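Local coordinates for LYND (Lyngbya aestuarii, PDB 4V1T), which probably catalyses the ATP-dependent cyclodehydration of cysteine side chains in cyanobactin precursor peptides, forming thiazoline rings, at residues M547-R552 and V730-P735; Q583-N588 and I644-D649. All blocks are in the same frame, centred on the assembly; numbering follows the deposited sequence.

Contact 1 (M547-R552 and V730-P735); sequences MELVER and VKVTVP. With MG (magnesium ion), chain O; PO4 (phosphate ion), chain P.
Leu549 meets segment 730-735 chiefly with one methyl, CD1, which is pressed unusually hard on Val734. CD1 lies 3.4 Å from Val734 CG2, tighter than normal van der Waals contact. CD1 of Leu549 also rests against Val732 O at 3.4 Å, and CD2 lies near the same oxygen. Val732 CG1 adds a looser apolar touch. Leu549 CG stands anti to its own carbonyl carbon (chi1 -65°), and this sends both methyls toward the strand.

The extended chain of Glu548 takes OE2 to a magnesium ion at 2.1 Å. Three waters, an atom from elsewhere in the structure and an oxygen of a phosphate, probably a crystallisation component, also bind this metal. Glu548 OE1 is fixed by the backbone N of Gly531, which pairs in turn with Val732. Arg552 lies with a guanidinium face against Glu548 CG. Its NH2 is 3.4 Å from Glu548 OE2, a salt bridge by charge only, the oxygen being well out of the guanidinium plane. Arg552 NH1 bonds weakly to Glu551 OE2 at 3.1 Å. Its NH2 reaches phosphate O1 at 3.4 Å, again weakly, and Asn530 OD1 holds NE. A leucine in place of Arg552 would probably leave Glu548 and Glu551 without their shared positive charge and Asn530 OD1 without its partner. The helix thus packs on the sheet through Leu549 and presents Glu548 to the ATP- and magnesium-binding site of the YcaO fold.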
ATOM      1  N   MET B 547       4.630 -20.271 -24.108  1.00 39.05           N
ATOM      2  CA  MET B 547       3.675 -19.458 -24.844  1.00 39.75           C
ATOM      3  C   MET B 547       4.348 -18.222 -25.422  1.00 48.06           C
ATOM      4  O   MET B 547       3.967 -17.742 -26.495  1.00 45.23           O
ATOM      5  CB  MET B 547       2.510 -19.030 -23.936  1.00 46.00           C
ATOM      6  CG  MET B 547       1.558 -20.158 -23.606  1.00 50.62           C
ATOM      7  SD  MET B 547       0.876 -20.905 -25.095  1.00 51.45           S
ATOM      8  CE  MET B 547       0.596 -22.561 -24.503  1.00 52.95           C
ATOM      9  N   GLU B 548       5.347 -17.699 -24.718  1.00 49.06           N
ATOM     10  CA  GLU B 548       6.098 -16.584 -25.257  1.00 45.96           C
ATOM     11  C   GLU B 548       6.781 -17.027 -26.551  1.00 50.92           C
ATOM     12  O   GLU B 548       6.686 -16.347 -27.554  1.00 44.81           O
ATOM     13  CB  GLU B 548       7.125 -16.061 -24.261  1.00 58.08           C
ATOM     14  CG  GLU B 548       7.800 -14.775 -24.725  1.00 48.35           C
ATOM     15  CD  GLU B 548       8.415 -14.012 -23.579  1.00 42.90           C
ATOM     16  OE1 GLU B 548       9.545 -14.345 -23.177  1.00 43.54           O
ATOM     17  OE2 GLU B 548       7.756 -13.088 -23.068  1.00 39.88           O
ATOM     18  N   LEU B 549       7.423 -18.188 -26.537  1.00 49.31           N
ATOM     19  CA  LEU B 549       8.097 -18.694 -27.735  1.00 46.47           C
ATOM     20  C   LEU B 549       7.163 -18.815 -28.957  1.00 45.45           C
ATOM     21  O   LEU B 549       7.535 -18.411 -30.057  1.00 40.24           O
ATOM     22  CB  LEU B 549       8.739 -20.048 -27.444  1.00 42.77           C
ATOM     23  CG  LEU B 549       9.886 -20.078 -26.424  1.00 41.31           C
ATOM     24  CD1 LEU B 549      10.521 -21.457 -26.414  1.00 45.48           C
ATOM     25  CD2 LEU B 549      10.951 -19.029 -26.711  1.00 44.90           C
ATOM     26  N   VAL B 550       5.962 -19.355 -28.768  1.00 48.83           N
ATOM     27  CA  VAL B 550       5.035 -19.530 -29.888  1.00 47.81           C
ATOM     28  C   VAL B 550       4.514 -18.171 -30.331  1.00 49.36           C
ATOM     29  O   VAL B 550       4.211 -17.965 -31.508  1.00 48.33           O
ATOM     30  CB  VAL B 550       3.825 -20.459 -29.544  1.00 52.76           C
ATOM     31  CG1 VAL B 550       2.841 -20.538 -30.711  1.00 45.70           C
ATOM     32  CG2 VAL B 550       4.302 -21.863 -29.173  1.00 57.88           C
ATOM     33  N   GLU B 551       4.422 -17.245 -29.384  1.00 40.99           N
ATOM     34  CA  GLU B 551       4.040 -15.871 -29.696  1.00 44.65           C
ATOM     35  C   GLU B 551       5.028 -15.237 -30.665  1.00 43.11           C
ATOM     36  O   GLU B 551       4.627 -14.684 -31.681  1.00 44.20           O
ATOM     37  CB  GLU B 551       3.960 -15.034 -28.415  1.00 40.20           C
ATOM     38  CG  GLU B 551       3.757 -13.534 -28.608  1.00 42.42           C
ATOM     39  CD  GLU B 551       4.137 -12.751 -27.369  1.00 53.78           C
ATOM     40  OE1 GLU B 551       3.726 -13.145 -26.258  1.00 51.34           O
ATOM     41  OE2 GLU B 551       4.865 -11.752 -27.504  1.00 41.33           O
ATOM     42  N   ARG B 552       6.316 -15.322 -30.345  1.00 48.16           N
ATOM     43  CA  ARG B 552       7.352 -14.664 -31.153  1.00 50.44           C
ATOM     44  C   ARG B 552       7.480 -15.342 -32.512  1.00 48.98           C
ATOM     45  O   ARG B 552       7.666 -14.668 -33.530  1.00 48.27           O
ATOM     46  CB  ARG B 552       8.719 -14.681 -30.477  1.00 53.51           C
ATOM     47  CG  ARG B 552       8.732 -14.517 -28.983  1.00 76.08           C
ATOM     48  CD  ARG B 552       8.344 -13.144 -28.504  1.00 69.89           C
ATOM     49  NE  ARG B 552       9.135 -12.788 -27.327  1.00 64.09           N
ATOM     50  CZ  ARG B 552       8.857 -11.806 -26.488  1.00 58.25           C
ATOM     51  NH1 ARG B 552       7.774 -11.071 -26.643  1.00 65.36           N
ATOM     52  NH2 ARG B 552       9.663 -11.582 -25.467  1.00 75.75           N
ATOM     53  N   VAL B 730      12.377 -19.068 -15.107  1.00 44.70           N
ATOM     54  CA  VAL B 730      12.978 -20.009 -16.057  1.00 48.32           C
ATOM     55  C   VAL B 730      13.220 -19.367 -17.409  1.00 46.72           C
ATOM     56  O   VAL B 730      12.658 -18.319 -17.723  1.00 46.99           O
ATOM     57  CB  VAL B 730      12.087 -21.232 -16.296  1.00 41.81           C
ATOM     58  CG1 VAL B 730      11.856 -22.003 -15.003  1.00 46.36           C
ATOM     59  CG2 VAL B 730      10.763 -20.800 -16.908  1.00 42.92           C
ATOM     60  N   LYS B 731      14.060 -20.010 -18.207  1.00 39.33           N
ATOM     61  CA  LYS B 731      14.132 -19.715 -19.627  1.00 44.50           C
ATOM     62  C   LYS B 731      13.807 -20.994 -20.367  1.00 41.80           C
ATOM     63  O   LYS B 731      14.494 -21.998 -20.200  1.00 43.05           O
ATOM     64  CB  LYS B 731      15.507 -19.182 -20.036  1.00 47.20           C
ATOM     65  CG  LYS B 731      15.650 -18.948 -21.539  1.00 45.60           C
ATOM     66  CD  LYS B 731      16.953 -18.245 -21.894  1.00 37.12           C
ATOM     67  CE  LYS B 731      16.978 -17.802 -23.358  1.00 43.27           C
ATOM     68  NZ  LYS B 731      16.116 -16.605 -23.599  1.00 46.38           N
ATOM     69  N   VAL B 732      12.734 -20.953 -21.155  1.00 50.84           N
ATOM     70  CA  VAL B 732      12.351 -22.066 -22.005  1.00 43.84           C
ATOM     71  C   VAL B 732      12.917 -21.856 -23.406  1.00 47.00           C
ATOM     72  O   VAL B 732      12.767 -20.776 -23.977  1.00 45.14           O
ATOM     73  CB  VAL B 732      10.832 -22.199 -22.094  1.00 46.19           C
ATOM     74  CG1 VAL B 732      10.458 -23.455 -22.850  1.00 50.95           C
ATOM     75  CG2 VAL B 732      10.220 -22.204 -20.692  1.00 38.92           C
ATOM     76  N   THR B 733      13.549 -22.897 -23.945  1.00 45.68           N
ATOM     77  CA  THR B 733      14.154 -22.844 -25.265  1.00 46.30           C
ATOM     78  C   THR B 733      13.675 -23.994 -26.125  1.00 48.73           C
ATOM     79  O   THR B 733      13.810 -25.149 -25.739  1.00 46.67           O
ATOM     80  CB  THR B 733      15.691 -22.891 -25.178  1.00 54.62           C
ATOM     81  OG1 THR B 733      16.152 -21.693 -24.546  1.00 54.40           O
ATOM     82  CG2 THR B 733      16.328 -22.992 -26.576  1.00 57.67           C
ATOM     83  N   VAL B 734      13.131 -23.659 -27.297  1.00 47.98           N
ATOM     84  CA  VAL B 734      12.699 -24.645 -28.278  1.00 48.84           C
ATOM     85  C   VAL B 734      13.454 -24.399 -29.583  1.00 44.20           C
ATOM     86  O   VAL B 734      13.016 -23.613 -30.419  1.00 47.74           O
ATOM     87  CB  VAL B 734      11.180 -24.591 -28.516  1.00 42.56           C
ATOM     88  CG1 VAL B 734      10.762 -25.657 -29.508  1.00 49.23           C
ATOM     89  CG2 VAL B 734      10.420 -24.802 -27.208  1.00 41.09           C
ATOM     90  N   PRO B 735      14.606 -25.058 -29.759  1.00 51.79           N
ATOM     91  CA  PRO B 735      15.452 -24.801 -30.930  1.00 58.57           C
ATOM     92  C   PRO B 735      14.709 -24.947 -32.251  1.00 41.64           C
ATOM     93  O   PRO B 735      14.075 -25.967 -32.485  1.00 46.98           O
ATOM     94  CB  PRO B 735      16.542 -25.867 -30.806  1.00 60.67           C
ATOM     95  CG  PRO B 735      16.624 -26.139 -29.343  1.00 62.54           C
ATOM     96  CD  PRO B 735      15.212 -26.056 -28.858  1.00 57.49           C
TER
HETATM   97 MG    MG O1778       8.137 -11.836 -21.382  1.00 42.65          MG
HETATM   98  P   PO4 P1779       7.906  -8.937 -23.025  1.00 62.05           P
HETATM   99  O1  PO4 P1779       8.818  -8.519 -24.165  1.00 73.87           O
HETATM  100  O2  PO4 P1779       8.326 -10.286 -22.501  1.00 57.04           O
HETATM  101  O3  PO4 P1779       6.484  -8.988 -23.534  1.00 53.35           O
HETATM  102  O4  PO4 P1779       8.061  -7.925 -21.907  1.00 61.45           O
HETATM  103  O   HOH W   1       8.385 -10.803 -19.552  1.00 44.94           O
HETATM  104  O   HOH W   2       7.855 -13.583 -20.218  1.00 45.86           O
HETATM  105  O   HOH W   3      10.105 -12.466 -20.956  1.00 40.31           O

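Contact 2 (Q583-N588 and I644-D649)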
ATOM      1  N   GLN B 583     -14.102   0.636 -27.956  1.00 56.01           N
ATOM      2  CA  GLN B 583     -14.865   1.870 -27.854  1.00 55.88           C
ATOM      3  C   GLN B 583     -14.039   2.940 -27.155  1.00 64.24           C
ATOM      4  O   GLN B 583     -14.038   4.105 -27.556  1.00 54.57           O
ATOM      5  CB  GLN B 583     -16.184   1.636 -27.103  1.00 51.10           C
ATOM      6  CG  GLN B 583     -17.051   2.880 -26.957  1.00 63.07           C
ATOM      7  CD  GLN B 583     -17.434   3.502 -28.289  1.00 71.86           C
ATOM      8  OE1 GLN B 583     -17.694   2.800 -29.263  1.00 74.66           O
ATOM      9  NE2 GLN B 583     -17.470   4.826 -28.336  1.00 74.13           N
ATOM     10  N   PHE B 584     -13.328   2.536 -26.110  1.00 63.71           N
ATOM     11  CA  PHE B 584     -12.463   3.453 -25.393  1.00 56.41           C
ATOM     12  C   PHE B 584     -11.376   4.010 -26.318  1.00 59.74           C
ATOM     13  O   PHE B 584     -11.012   5.180 -26.228  1.00 53.32           O
ATOM     14  CB  PHE B 584     -11.821   2.750 -24.205  1.00 56.55           C
ATOM     15  CG  PHE B 584     -10.796   3.587 -23.498  1.00 57.05           C
ATOM     16  CD1 PHE B 584     -11.171   4.453 -22.489  1.00 62.37           C
ATOM     17  CD2 PHE B 584      -9.457   3.513 -23.852  1.00 52.93           C
ATOM     18  CE1 PHE B 584     -10.234   5.226 -21.836  1.00 58.39           C
ATOM     19  CE2 PHE B 584      -8.514   4.280 -23.202  1.00 46.25           C
ATOM     20  CZ  PHE B 584      -8.902   5.143 -22.200  1.00 45.91           C
ATOM     21  N   TYR B 585     -10.854   3.154 -27.194  1.00 58.09           N
ATOM     22  CA  TYR B 585      -9.882   3.580 -28.194  1.00 50.97           C
ATOM     23  C   TYR B 585     -10.520   4.566 -29.167  1.00 47.09           C
ATOM     24  O   TYR B 585      -9.939   5.601 -29.481  1.00 46.58           O
ATOM     25  CB  TYR B 585      -9.325   2.371 -28.949  1.00 47.44           C
ATOM     26  CG  TYR B 585      -8.081   1.822 -28.314  1.00 46.52           C
ATOM     27  CD1 TYR B 585      -8.126   1.219 -27.069  1.00 46.07           C
ATOM     28  CD2 TYR B 585      -6.850   1.915 -28.954  1.00 51.95           C
ATOM     29  CE1 TYR B 585      -6.989   0.723 -26.475  1.00 47.91           C
ATOM     30  CE2 TYR B 585      -5.704   1.420 -28.368  1.00 59.32           C
ATOM     31  CZ  TYR B 585      -5.781   0.827 -27.121  1.00 60.50           C
ATOM     32  OH  TYR B 585      -4.653   0.331 -26.509  1.00 43.18           O
ATOM     33  N   ARG B 586     -11.718   4.234 -29.639  1.00 56.49           N
ATOM     34  CA  ARG B 586     -12.472   5.116 -30.524  1.00 61.78           C
ATOM     35  C   ARG B 586     -12.658   6.506 -29.905  1.00 61.36           C
ATOM     36  O   ARG B 586     -12.615   7.526 -30.601  1.00 57.56           O
ATOM     37  CB  ARG B 586     -13.838   4.502 -30.843  1.00 69.73           C
ATOM     38  CG  ARG B 586     -14.005   4.074 -32.287  1.00 69.92           C
ATOM     39  CD  ARG B 586     -15.368   3.456 -32.521  1.00 77.06           C
ATOM     40  NE  ARG B 586     -15.256   2.016 -32.732  1.00 85.98           N
ATOM     41  CZ  ARG B 586     -15.694   1.074 -31.898  1.00 83.21           C
ATOM     42  NH1 ARG B 586     -16.304   1.389 -30.766  1.00 72.01           N
ATOM     43  NH2 ARG B 586     -15.526  -0.207 -32.207  1.00 89.44           N
ATOM     44  N   GLU B 587     -12.861   6.535 -28.592  1.00 56.15           N
ATOM     45  CA  GLU B 587     -13.083   7.784 -27.876  1.00 60.07           C
ATOM     46  C   GLU B 587     -11.785   8.559 -27.636  1.00 58.24           C
ATOM     47  O   GLU B 587     -11.813   9.754 -27.343  1.00 57.82           O
ATOM     48  CB  GLU B 587     -13.776   7.501 -26.544  1.00 65.63           C
ATOM     49  CG  GLU B 587     -15.220   7.028 -26.692  1.00 76.37           C
ATOM     50  CD  GLU B 587     -15.811   6.528 -25.387  1.00 87.50           C
ATOM     51  OE1 GLU B 587     -15.075   6.469 -24.376  1.00 91.74           O
ATOM     52  OE2 GLU B 587     -17.014   6.185 -25.375  1.00 93.44           O
ATOM     53  N   ASN B 588     -10.653   7.876 -27.752  1.00 53.80           N
ATOM     54  CA  ASN B 588      -9.350   8.511 -27.582  1.00 54.29           C
ATOM     55  C   ASN B 588      -8.520   8.476 -28.866  1.00 53.38           C
ATOM     56  O   ASN B 588      -7.315   8.217 -28.844  1.00 52.35           O
ATOM     57  CB  ASN B 588      -8.580   7.846 -26.446  1.00 52.89           C
ATOM     58  CG  ASN B 588      -9.213   8.088 -25.100  1.00 63.52           C
ATOM     59  OD1 ASN B 588     -10.013   9.002 -24.922  1.00 75.11           O
ATOM     60  ND2 ASN B 588      -8.849   7.279 -24.144  1.00 71.72           N
ATOM     61  N   ILE B 644       2.104  -0.432 -24.132  1.00 47.57           N
ATOM     62  CA  ILE B 644       3.097   0.250 -24.970  1.00 54.22           C
ATOM     63  C   ILE B 644       2.668   1.662 -25.383  1.00 57.11           C
ATOM     64  O   ILE B 644       3.481   2.582 -25.390  1.00 59.31           O
ATOM     65  CB  ILE B 644       3.370  -0.566 -26.255  1.00 60.50           C
ATOM     66  CG1 ILE B 644       4.030  -1.896 -25.903  1.00 62.75           C
ATOM     67  CG2 ILE B 644       4.266   0.206 -27.223  1.00 69.91           C
ATOM     68  CD1 ILE B 644       3.731  -3.005 -26.893  1.00 78.39           C
ATOM     69  N   GLY B 645       1.392   1.833 -25.716  1.00 56.70           N
ATOM     70  CA  GLY B 645       0.972   3.000 -26.468  1.00 61.15           C
ATOM     71  C   GLY B 645       0.201   4.103 -25.788  1.00 65.20           C
ATOM     72  O   GLY B 645       0.504   5.276 -26.007  1.00 62.30           O
ATOM     73  N   LEU B 646      -0.800   3.749 -24.991  1.00 59.09           N
ATOM     74  CA  LEU B 646      -1.745   4.738 -24.496  1.00 66.91           C
ATOM     75  C   LEU B 646      -1.081   5.886 -23.727  1.00 80.68           C
ATOM     76  O   LEU B 646      -1.457   7.050 -23.899  1.00 96.98           O
ATOM     77  CB  LEU B 646      -2.811   4.062 -23.628  1.00 64.33           C
ATOM     78  CG  LEU B 646      -3.791   3.174 -24.405  1.00 64.20           C
ATOM     79  CD1 LEU B 646      -4.746   2.474 -23.450  1.00 66.50           C
ATOM     80  CD2 LEU B 646      -4.570   3.977 -25.447  1.00 64.16           C
ATOM     81  N   GLU B 647      -0.094   5.574 -22.896  1.00 80.28           N
ATOM     82  CA  GLU B 647       0.576   6.617 -22.113  1.00 91.79           C
ATOM     83  C   GLU B 647       1.588   7.383 -22.973  1.00 82.18           C
ATOM     84  O   GLU B 647       2.033   8.471 -22.619  1.00 83.16           O
ATOM     85  CB  GLU B 647       1.247   6.014 -20.868  1.00 88.01           C
ATOM     86  CG  GLU B 647       0.286   5.687 -19.717  1.00 77.94           C
ATOM     87  CD  GLU B 647      -0.386   6.928 -19.114  1.00 91.66           C
ATOM     88  OE1 GLU B 647      -0.054   8.071 -19.503  1.00 90.94           O
ATOM     89  OE2 GLU B 647      -1.256   6.769 -18.239  1.00 99.06           O
ATOM     90  N   LEU B 648       1.929   6.811 -24.118  1.00 76.55           N
ATOM     91  CA  LEU B 648       2.855   7.444 -25.044  1.00 76.64           C
ATOM     92  C   LEU B 648       2.151   8.492 -25.905  1.00 70.53           C
ATOM     93  O   LEU B 648       2.777   9.440 -26.370  1.00 72.88           O
ATOM     94  CB  LEU B 648       3.500   6.378 -25.933  1.00 77.42           C
ATOM     95  CG  LEU B 648       5.003   6.425 -26.220  1.00 78.40           C
ATOM     96  CD1 LEU B 648       5.837   6.884 -25.027  1.00 79.41           C
ATOM     97  CD2 LEU B 648       5.464   5.049 -26.678  1.00 71.66           C
ATOM     98  N   ASP B 649       0.847   8.319 -26.097  1.00 71.71           N
ATOM     99  CA  ASP B 649       0.051   9.199 -26.952  1.00 86.31           C
ATOM    100  C   ASP B 649       0.094  10.665 -26.522  1.00 92.62           C
ATOM    101  O   ASP B 649       0.147  11.565 -27.363  1.00 96.47           O
ATOM    102  CB  ASP B 649      -1.414   8.738 -26.983  1.00 81.42           C
ATOM    103  CG  ASP B 649      -1.678   7.653 -28.015  1.00 78.35           C
ATOM    104  OD1 ASP B 649      -0.803   7.364 -28.857  1.00 72.73           O
ATOM    105  OD2 ASP B 649      -2.791   7.092 -27.983  1.00 77.78           O
TER
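The phenol oxygen of Tyr585 is hydrogen-bonded to Asn642 OD1, four residues before Leu646, and packs against Leu646 itself. Tyr585 OH to Leu646 CG is 3.6 Å. The polar end of the tyrosine is therefore tied to helix 630-649 by a bond and by packing together.

Leu646 carries the contact from its side. Its CG sits anti to the carbonyl carbon (chi1 -70°), and the fork of two methyls projects toward helix 576-587. CD2 lies over one face of the Tyr585 ring, 4.2 Å from the ring centroid and 28° off the ring normal. This is a CH-pi contact, displaced toward the hydroxyl end: Leu646 CD2 approaches Tyr585 CZ to 3.8 Å. The other methyl, CD1, is shared between the two aromatic residues. It touches the Tyr585 hydroxyl and also reaches Phe584 CE2 at 4.2 Å. Phe584 has CG anti to its backbone N (chi1 174°), which swings its ring across to the leucine. The two rings thus receive the fork of Leu646 between them, with the tyrosine taking the larger share.

A polar link flanks this apolar centre. Asp649 OD2 on helix 630-649 forms a salt bridge with Arg590 NE, and Arg590 also touches Tyr585. Arg590 begins strand 590-596, which follows directly on helix 576-587, and Leu592 of that strand packs on Tyr585 as well. Loop residues Asn377 and Val380 touch Phe584 and Leu646, so the helix pair is bordered by a strand and by a distant part of the chain.

Both contacts belong to the YcaO region, and contact 2 falls within the sequence interval that separates the two segments of contact 1. Helix 538-561 of contact 1 and helix 576-587 of contact 2 are successive helices in the chain. The contacts do not touch: their centres are 29 Å apart and their nearest atoms about 9 Å. Contact 1 is the one at the nucleotide site. The side chain of Val732 is about 10 Å from bound ADP, and that of Leu549 about 11 Å from a second magnesium ion. Contact 2 joins two helices farther from the centre of the chain.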